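Local coordinates for protein oxidoreductase, zinc-binding dehydrogenase family (Myxococcus xanthus, PDB 5K1S) that is a zinc-containing medium-chain reductase, involved in an alternative de novo route to isovaleryl coenzyme A, that probably uses a nicotinamide cofactor, at residues A263-T268 with V289-G294; Q267-M272 with K299-L304. One frame throughout, in Å; residues are numbered along the deposited sequence.

Interaction 1. Residues A263-T268 with V289-G294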
loop_
_atom_site.group_PDB
_atom_site.type_symbol
_atom_site.label_atom_id
_atom_site.label_comp_id
_atom_site.label_asym_id
_atom_site.label_seq_id
_atom_site.Cartn_x
_atom_site.Cartn_y
_atom_site.Cartn_z
ATOM N N ALA A 263 1.380 16.406 -2.894
ATOM C CA ALA A 263 0.577 17.619 -3.010
ATOM C C ALA A 263 -0.912 17.326 -2.855
ATOM O O ALA A 263 -1.654 18.137 -2.290
ATOM C CB ALA A 263 0.849 18.303 -4.348
ATOM N N THR A 264 -1.368 16.175 -3.349
ATOM C CA THR A 264 -2.782 15.823 -3.329
ATOM C C THR A 264 -3.091 14.636 -2.428
ATOM O O THR A 264 -4.260 14.249 -2.320
ATOM C CB THR A 264 -3.268 15.508 -4.749
ATOM O OG1 THR A 264 -2.616 14.324 -5.228
ATOM C CG2 THR A 264 -2.970 16.659 -5.696
ATOM N N PHE A 265 -2.084 14.057 -1.771
ATOM C CA PHE A 265 -2.276 12.787 -1.077
ATOM C C PHE A 265 -3.310 12.910 0.039
ATOM O O PHE A 265 -4.255 12.118 0.114
ATOM C CB PHE A 265 -0.939 12.295 -0.522
ATOM C CG PHE A 265 -0.950 10.854 -0.103
ATOM C CD1 PHE A 265 -0.921 9.844 -1.049
ATOM C CD2 PHE A 265 -0.982 10.508 1.235
ATOM C CE1 PHE A 265 -0.929 8.520 -0.667
ATOM C CE2 PHE A 265 -0.988 9.187 1.621
ATOM C CZ PHE A 265 -0.961 8.191 0.670
ATOM N N ASP A 266 -3.144 13.901 0.920
ATOM C CA ASP A 266 -4.028 14.017 2.077
ATOM C C ASP A 266 -5.491 14.102 1.654
ATOM O O ASP A 266 -6.368 13.533 2.315
ATOM C CB ASP A 266 -3.638 15.236 2.911
ATOM C CG ASP A 266 -4.421 15.330 4.205
ATOM O OD1 ASP A 266 -4.109 14.568 5.144
ATOM O OD2 ASP A 266 -5.345 16.169 4.283
ATOM N N GLN A 267 -5.775 14.807 0.557
ATOM C CA GLN A 267 -7.147 14.890 0.063
ATOM C C GLN A 267 -7.576 13.586 -0.597
ATOM O O GLN A 267 -8.739 13.179 -0.478
ATOM C CB GLN A 267 -7.279 16.054 -0.917
ATOM C CG GLN A 267 -7.165 17.423 -0.276
ATOM C CD GLN A 267 -8.341 17.745 0.621
ATOM O OE1 GLN A 267 -9.370 18.241 0.160
ATOM N NE2 GLN A 267 -8.198 17.461 1.911
ATOM N N THR A 268 -6.657 12.922 -1.304
ATOM C CA THR A 268 -6.975 11.638 -1.921
ATOM C C THR A 268 -7.519 10.661 -0.888
ATOM O O THR A 268 -8.567 10.040 -1.095
ATOM C CB THR A 268 -5.732 11.057 -2.606
ATOM O OG1 THR A 268 -5.362 11.881 -3.719
ATOM C CG2 THR A 268 -5.991 9.635 -3.104
ATOM N N VAL A 289 4.893 13.363 3.493
ATOM C CA VAL A 289 3.465 13.337 3.784
ATOM C C VAL A 289 3.275 13.138 5.278
ATOM O O VAL A 289 4.037 12.408 5.922
ATOM C CB VAL A 289 2.747 12.223 2.992
ATOM C CG1 VAL A 289 1.329 11.998 3.517
ATOM C CG2 VAL A 289 2.709 12.574 1.515
ATOM N N GLN A 290 2.254 13.793 5.826
ATOM C CA GLN A 290 1.804 13.553 7.195
ATOM C C GLN A 290 0.582 12.647 7.100
ATOM O O GLN A 290 -0.554 13.110 6.982
ATOM C CB GLN A 290 1.498 14.863 7.912
ATOM C CG GLN A 290 2.737 15.617 8.363
ATOM C CD GLN A 290 3.562 14.829 9.367
ATOM O OE1 GLN A 290 3.125 14.583 10.492
ATOM N NE2 GLN A 290 4.759 14.421 8.959
ATOM N N LEU A 291 0.827 11.341 7.141
ATOM C CA LEU A 291 -0.238 10.358 7.015
ATOM C C LEU A 291 -0.981 10.215 8.337
ATOM O O LEU A 291 -0.364 10.006 9.386
ATOM C CB LEU A 291 0.336 9.010 6.582
ATOM C CG LEU A 291 -0.660 7.854 6.474
ATOM C CD1 LEU A 291 -1.718 8.142 5.419
ATOM C CD2 LEU A 291 0.069 6.561 6.163
ATOM N N ASN A 292 -2.305 10.322 8.281
ATOM C CA ASN A 292 -3.135 10.157 9.467
ATOM C C ASN A 292 -3.556 8.696 9.584
ATOM O O ASN A 292 -4.252 8.194 8.691
ATOM C CB ASN A 292 -4.351 11.067 9.396
ATOM C CG ASN A 292 -5.644 10.357 9.734
ATOM O OD1 ASN A 292 -6.306 9.807 8.858
ATOM N ND2 ASN A 292 -6.020 10.382 11.008
ATOM N N PRO A 293 -3.145 7.973 10.631
ATOM C CA PRO A 293 -3.482 6.541 10.692
ATOM C C PRO A 293 -4.968 6.266 10.810
ATOM O O PRO A 293 -5.449 5.267 10.259
ATOM C CB PRO A 293 -2.727 6.056 11.940
ATOM C CG PRO A 293 -1.699 7.096 12.216
ATOM C CD PRO A 293 -2.288 8.382 11.755
ATOM N N GLY A 294 -5.711 7.120 11.517
ATOM C CA GLY A 294 -7.109 6.825 11.790
ATOM C C GLY A 294 -7.920 6.581 10.533
ATOM O O GLY A 294 -8.769 5.686 10.497
#
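Helix 262-270 and the short strand 289-291 run nearly parallel, their local axes 15° apart and 8.6 Å at closest approach, with Phe-265 abreast of Val-289 and Asp-266 abreast of Leu-291. The contact sets a helix of the Rossmann-type nucleotide-binding domain of this medium-chain reductase against a strand that pairs antiparallel with a strand of the second subunit. Phe-265 reaches across with CG anti to its backbone N (chi1 -165°), a torsion that carries the ring toward the side chains of Val-289 and Leu-291. Its CD2 meets Val-289 CG1 at 3.6 Å, the methyl coming in obliquely to the ring, and the two side chains cross at about a right angle. The other methyl, Val-289 CG2, lies 4.2 Å from Phe-265 CB, so the fork of the valine takes in both the root and the flank of the aromatic group. A beta-branched residue suits a strand, and here one methyl goes to the ring and the other to its CB. Leu-291 of the second subunit also packs on Phe-265, which makes a large apolar ring apt here. The partly exposed Asp-266 lies at the border of the contact, and its OD2 is engaged within its own helix by a salt bridge to Lys-270, one turn on. Where the strand gives way to helix 293-298, Asn-292 acts as N-cap, its OD1 accepting from Leu-295 N. On the buried side the Leu-291 of this chain finishes the grip, its CD1 lying at the edge of the Phe-265 ring, 4.0 Å from CE2.

Interaction 2. Residues Q267-M272 with K299-L304; sequences QTLKSM and KELEIL
Beside the parallel sheet of the Rossmann-type domain, the C-terminal end of helix 262-270 packs against the chain that enters strand 302-305, an outermost strand of the sheet within this chain. Leu-301, just ahead of that strand, contributes the most buried area. With CG anti to the carbonyl carbon (chi1 -57°), its side chain leads toward the helix end, where both methyls meet Met-272 CB, CD1 at 3.9 Å and CD2 at 4.0 Å. Thus the base of the methionine does the touching, while the side chain, bent at chi2 and chi3, also touches Val-253, Ala-256 and Val-278 of the sheet. Leu-301 CD1 also lies 4.1 Å from Leu-269 O, a carbonyl whose hydrogen bond from Met-272 N, 2.8 Å long, helps close the end of the helix. Leu-269 CD2 sits against both Ile-303 CD1, at 4.2 Å, and Leu-301 CD1, at 4.3 Å. Leucine and methionine suit this buried seam because long apolar chains, unbranched at CB, reach across between helix end and strand, whereas the beta-branched Ile-303 fits the extended strand. The path into Leu-301 is set by Glu-300, whose positive phi belongs to a Schellman motif ending helix 293-298; its carboxylate is held by Arg-119, His-173 and the backbone N of Tyr-307, all of the second subunit. Leu-295 of helix 293-298 also packs on Leu-269, and Glu-302 and Leu-304 bond through their backbones to strand 276-280. Strand 302-305 in turn pairs antiparallel with a strand of the second subunit, carrying the sheet across that interface.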
loop_
_atom_site.group_PDB
_atom_site.type_symbol
_atom_site.label_atom_id
_atom_site.label_comp_id
_atom_site.label_asym_id
_atom_site.label_seq_id
_atom_site.Cartn_x
_atom_site.Cartn_y
_atom_site.Cartn_z
ATOM N N GLN A 267 -5.775 14.807 0.557
ATOM C CA GLN A 267 -7.147 14.890 0.063
ATOM C C GLN A 267 -7.576 13.586 -0.597
ATOM O O GLN A 267 -8.739 13.179 -0.478
ATOM C CB GLN A 267 -7.279 16.054 -0.917
ATOM C CG GLN A 267 -7.165 17.423 -0.276
ATOM C CD GLN A 267 -8.341 17.745 0.621
ATOM O OE1 GLN A 267 -9.370 18.241 0.160
ATOM N NE2 GLN A 267 -8.198 17.461 1.911
ATOM N N THR A 268 -6.657 12.922 -1.304
ATOM C CA THR A 268 -6.975 11.638 -1.921
ATOM C C THR A 268 -7.519 10.661 -0.888
ATOM O O THR A 268 -8.567 10.040 -1.095
ATOM C CB THR A 268 -5.732 11.057 -2.606
ATOM O OG1 THR A 268 -5.362 11.881 -3.719
ATOM C CG2 THR A 268 -5.991 9.635 -3.104
ATOM N N LEU A 269 -6.813 10.512 0.234
ATOM C CA LEU A 269 -7.265 9.606 1.287
ATOM C C LEU A 269 -8.689 9.932 1.717
ATOM O O LEU A 269 -9.569 9.064 1.705
ATOM C CB LEU A 269 -6.315 9.682 2.483
ATOM C CG LEU A 269 -4.900 9.148 2.269
ATOM C CD1 LEU A 269 -4.025 9.506 3.457
ATOM C CD2 LEU A 269 -4.922 7.642 2.055
ATOM N N LYS A 270 -8.933 11.187 2.104
ATOM C CA LYS A 270 -10.271 11.595 2.517
ATOM C C LYS A 270 -11.310 11.322 1.440
ATOM O O LYS A 270 -12.501 11.219 1.752
ATOM C CB LYS A 270 -10.272 13.080 2.876
ATOM C CG LYS A 270 -9.331 13.438 4.014
ATOM C CD LYS A 270 -9.148 14.938 4.132
ATOM C CE LYS A 270 -8.143 15.287 5.215
ATOM N NZ LYS A 270 -7.855 16.747 5.258
ATOM N N SER A 271 -10.886 11.199 0.185
ATOM C CA SER A 271 -11.787 10.947 -0.928
ATOM C C SER A 271 -12.060 9.464 -1.149
ATOM O O SER A 271 -12.848 9.123 -2.037
ATOM C CB SER A 271 -11.208 11.561 -2.206
ATOM O OG SER A 271 -12.111 11.438 -3.288
ATOM N N MET A 272 -11.444 8.581 -0.366
ATOM C CA MET A 272 -11.569 7.144 -0.573
ATOM C C MET A 272 -12.776 6.589 0.170
ATOM O O MET A 272 -13.046 6.965 1.314
ATOM C CB MET A 272 -10.309 6.415 -0.100
ATOM C CG MET A 272 -9.029 6.866 -0.780
ATOM S SD MET A 272 -9.111 6.746 -2.574
ATOM C CE MET A 272 -9.259 4.974 -2.800
ATOM N N LYS A 299 -11.250 2.886 7.938
ATOM C CA LYS A 299 -11.774 2.561 6.618
ATOM C C LYS A 299 -11.021 1.421 5.944
ATOM O O LYS A 299 -11.389 1.029 4.831
ATOM C CB LYS A 299 -11.739 3.803 5.721
ATOM N N GLU A 300 -9.988 0.878 6.586
ATOM C CA GLU A 300 -9.193 -0.216 6.032
ATOM C C GLU A 300 -8.811 0.072 4.580
ATOM O O GLU A 300 -9.186 -0.639 3.647
ATOM C CB GLU A 300 -9.937 -1.549 6.158
ATOM C CG GLU A 300 -9.687 -2.257 7.482
ATOM C CD GLU A 300 -10.420 -3.582 7.602
ATOM O OE1 GLU A 300 -11.054 -4.012 6.616
ATOM O OE2 GLU A 300 -10.352 -4.205 8.683
ATOM N N LEU A 301 -8.047 1.146 4.406
ATOM C CA LEU A 301 -7.585 1.554 3.089
ATOM C C LEU A 301 -6.258 0.884 2.762
ATOM O O LEU A 301 -5.475 0.539 3.653
ATOM C CB LEU A 301 -7.430 3.073 3.016
ATOM C CG LEU A 301 -8.684 3.888 3.343
ATOM C CD1 LEU A 301 -8.411 5.373 3.147
ATOM C CD2 LEU A 301 -9.875 3.447 2.498
ATOM N N GLU A 302 -6.017 0.697 1.468
ATOM C CA GLU A 302 -4.794 0.084 0.969
ATOM C C GLU A 302 -4.022 1.111 0.156
ATOM O O GLU A 302 -4.597 1.791 -0.700
ATOM C CB GLU A 302 -5.106 -1.148 0.116
ATOM C CG GLU A 302 -6.017 -2.154 0.799
ATOM C CD GLU A 302 -6.176 -3.433 -0.000
ATOM O OE1 GLU A 302 -5.474 -3.589 -1.022
ATOM O OE2 GLU A 302 -7.007 -4.280 0.392
ATOM N N ILE A 303 -2.726 1.227 0.426
ATOM C CA ILE A 303 -1.843 2.134 -0.300
ATOM C C ILE A 303 -0.802 1.272 -0.998
ATOM O O ILE A 303 0.113 0.747 -0.352
ATOM C CB ILE A 303 -1.187 3.165 0.626
ATOM C CG1 ILE A 303 -2.266 4.008 1.313
ATOM C CG2 ILE A 303 -0.232 4.055 -0.160
ATOM C CD1 ILE A 303 -1.745 4.897 2.424
ATOM N N LEU A 304 -0.937 1.127 -2.314
ATOM C CA LEU A 304 -0.095 0.243 -3.108
ATOM C C LEU A 304 0.868 1.066 -3.950
ATOM O O LEU A 304 0.464 2.040 -4.591
ATOM C CB LEU A 304 -0.946 -0.647 -4.017
ATOM C CG LEU A 304 -2.121 -1.366 -3.352
ATOM C CD1 LEU A 304 -2.928 -2.127 -4.393
ATOM C CD2 LEU A 304 -1.632 -2.304 -2.259
#

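How the interactions relate
Helix 262-270 serves both interactions: its earlier part meets strand 289-291 in interaction 1, and its last turn with Met-272 meets the approach to strand 302-305 in interaction 2. Interaction 2 is wholly buried and aliphatic, whereas interaction 1 centres on an aromatic ring and extends at its border to exposed Gln-290 and partly exposed Asp-266. The two join directly, with centres about 8 Å apart: Leu-291 CD1 of interaction 1 packs on Leu-269 CD1 of interaction 2, and Phe-265 CZ lies 3.8 Å from Ile-303 CD1. Helix 293-298 links their second segments, both of which have strands pairing with the second subunit.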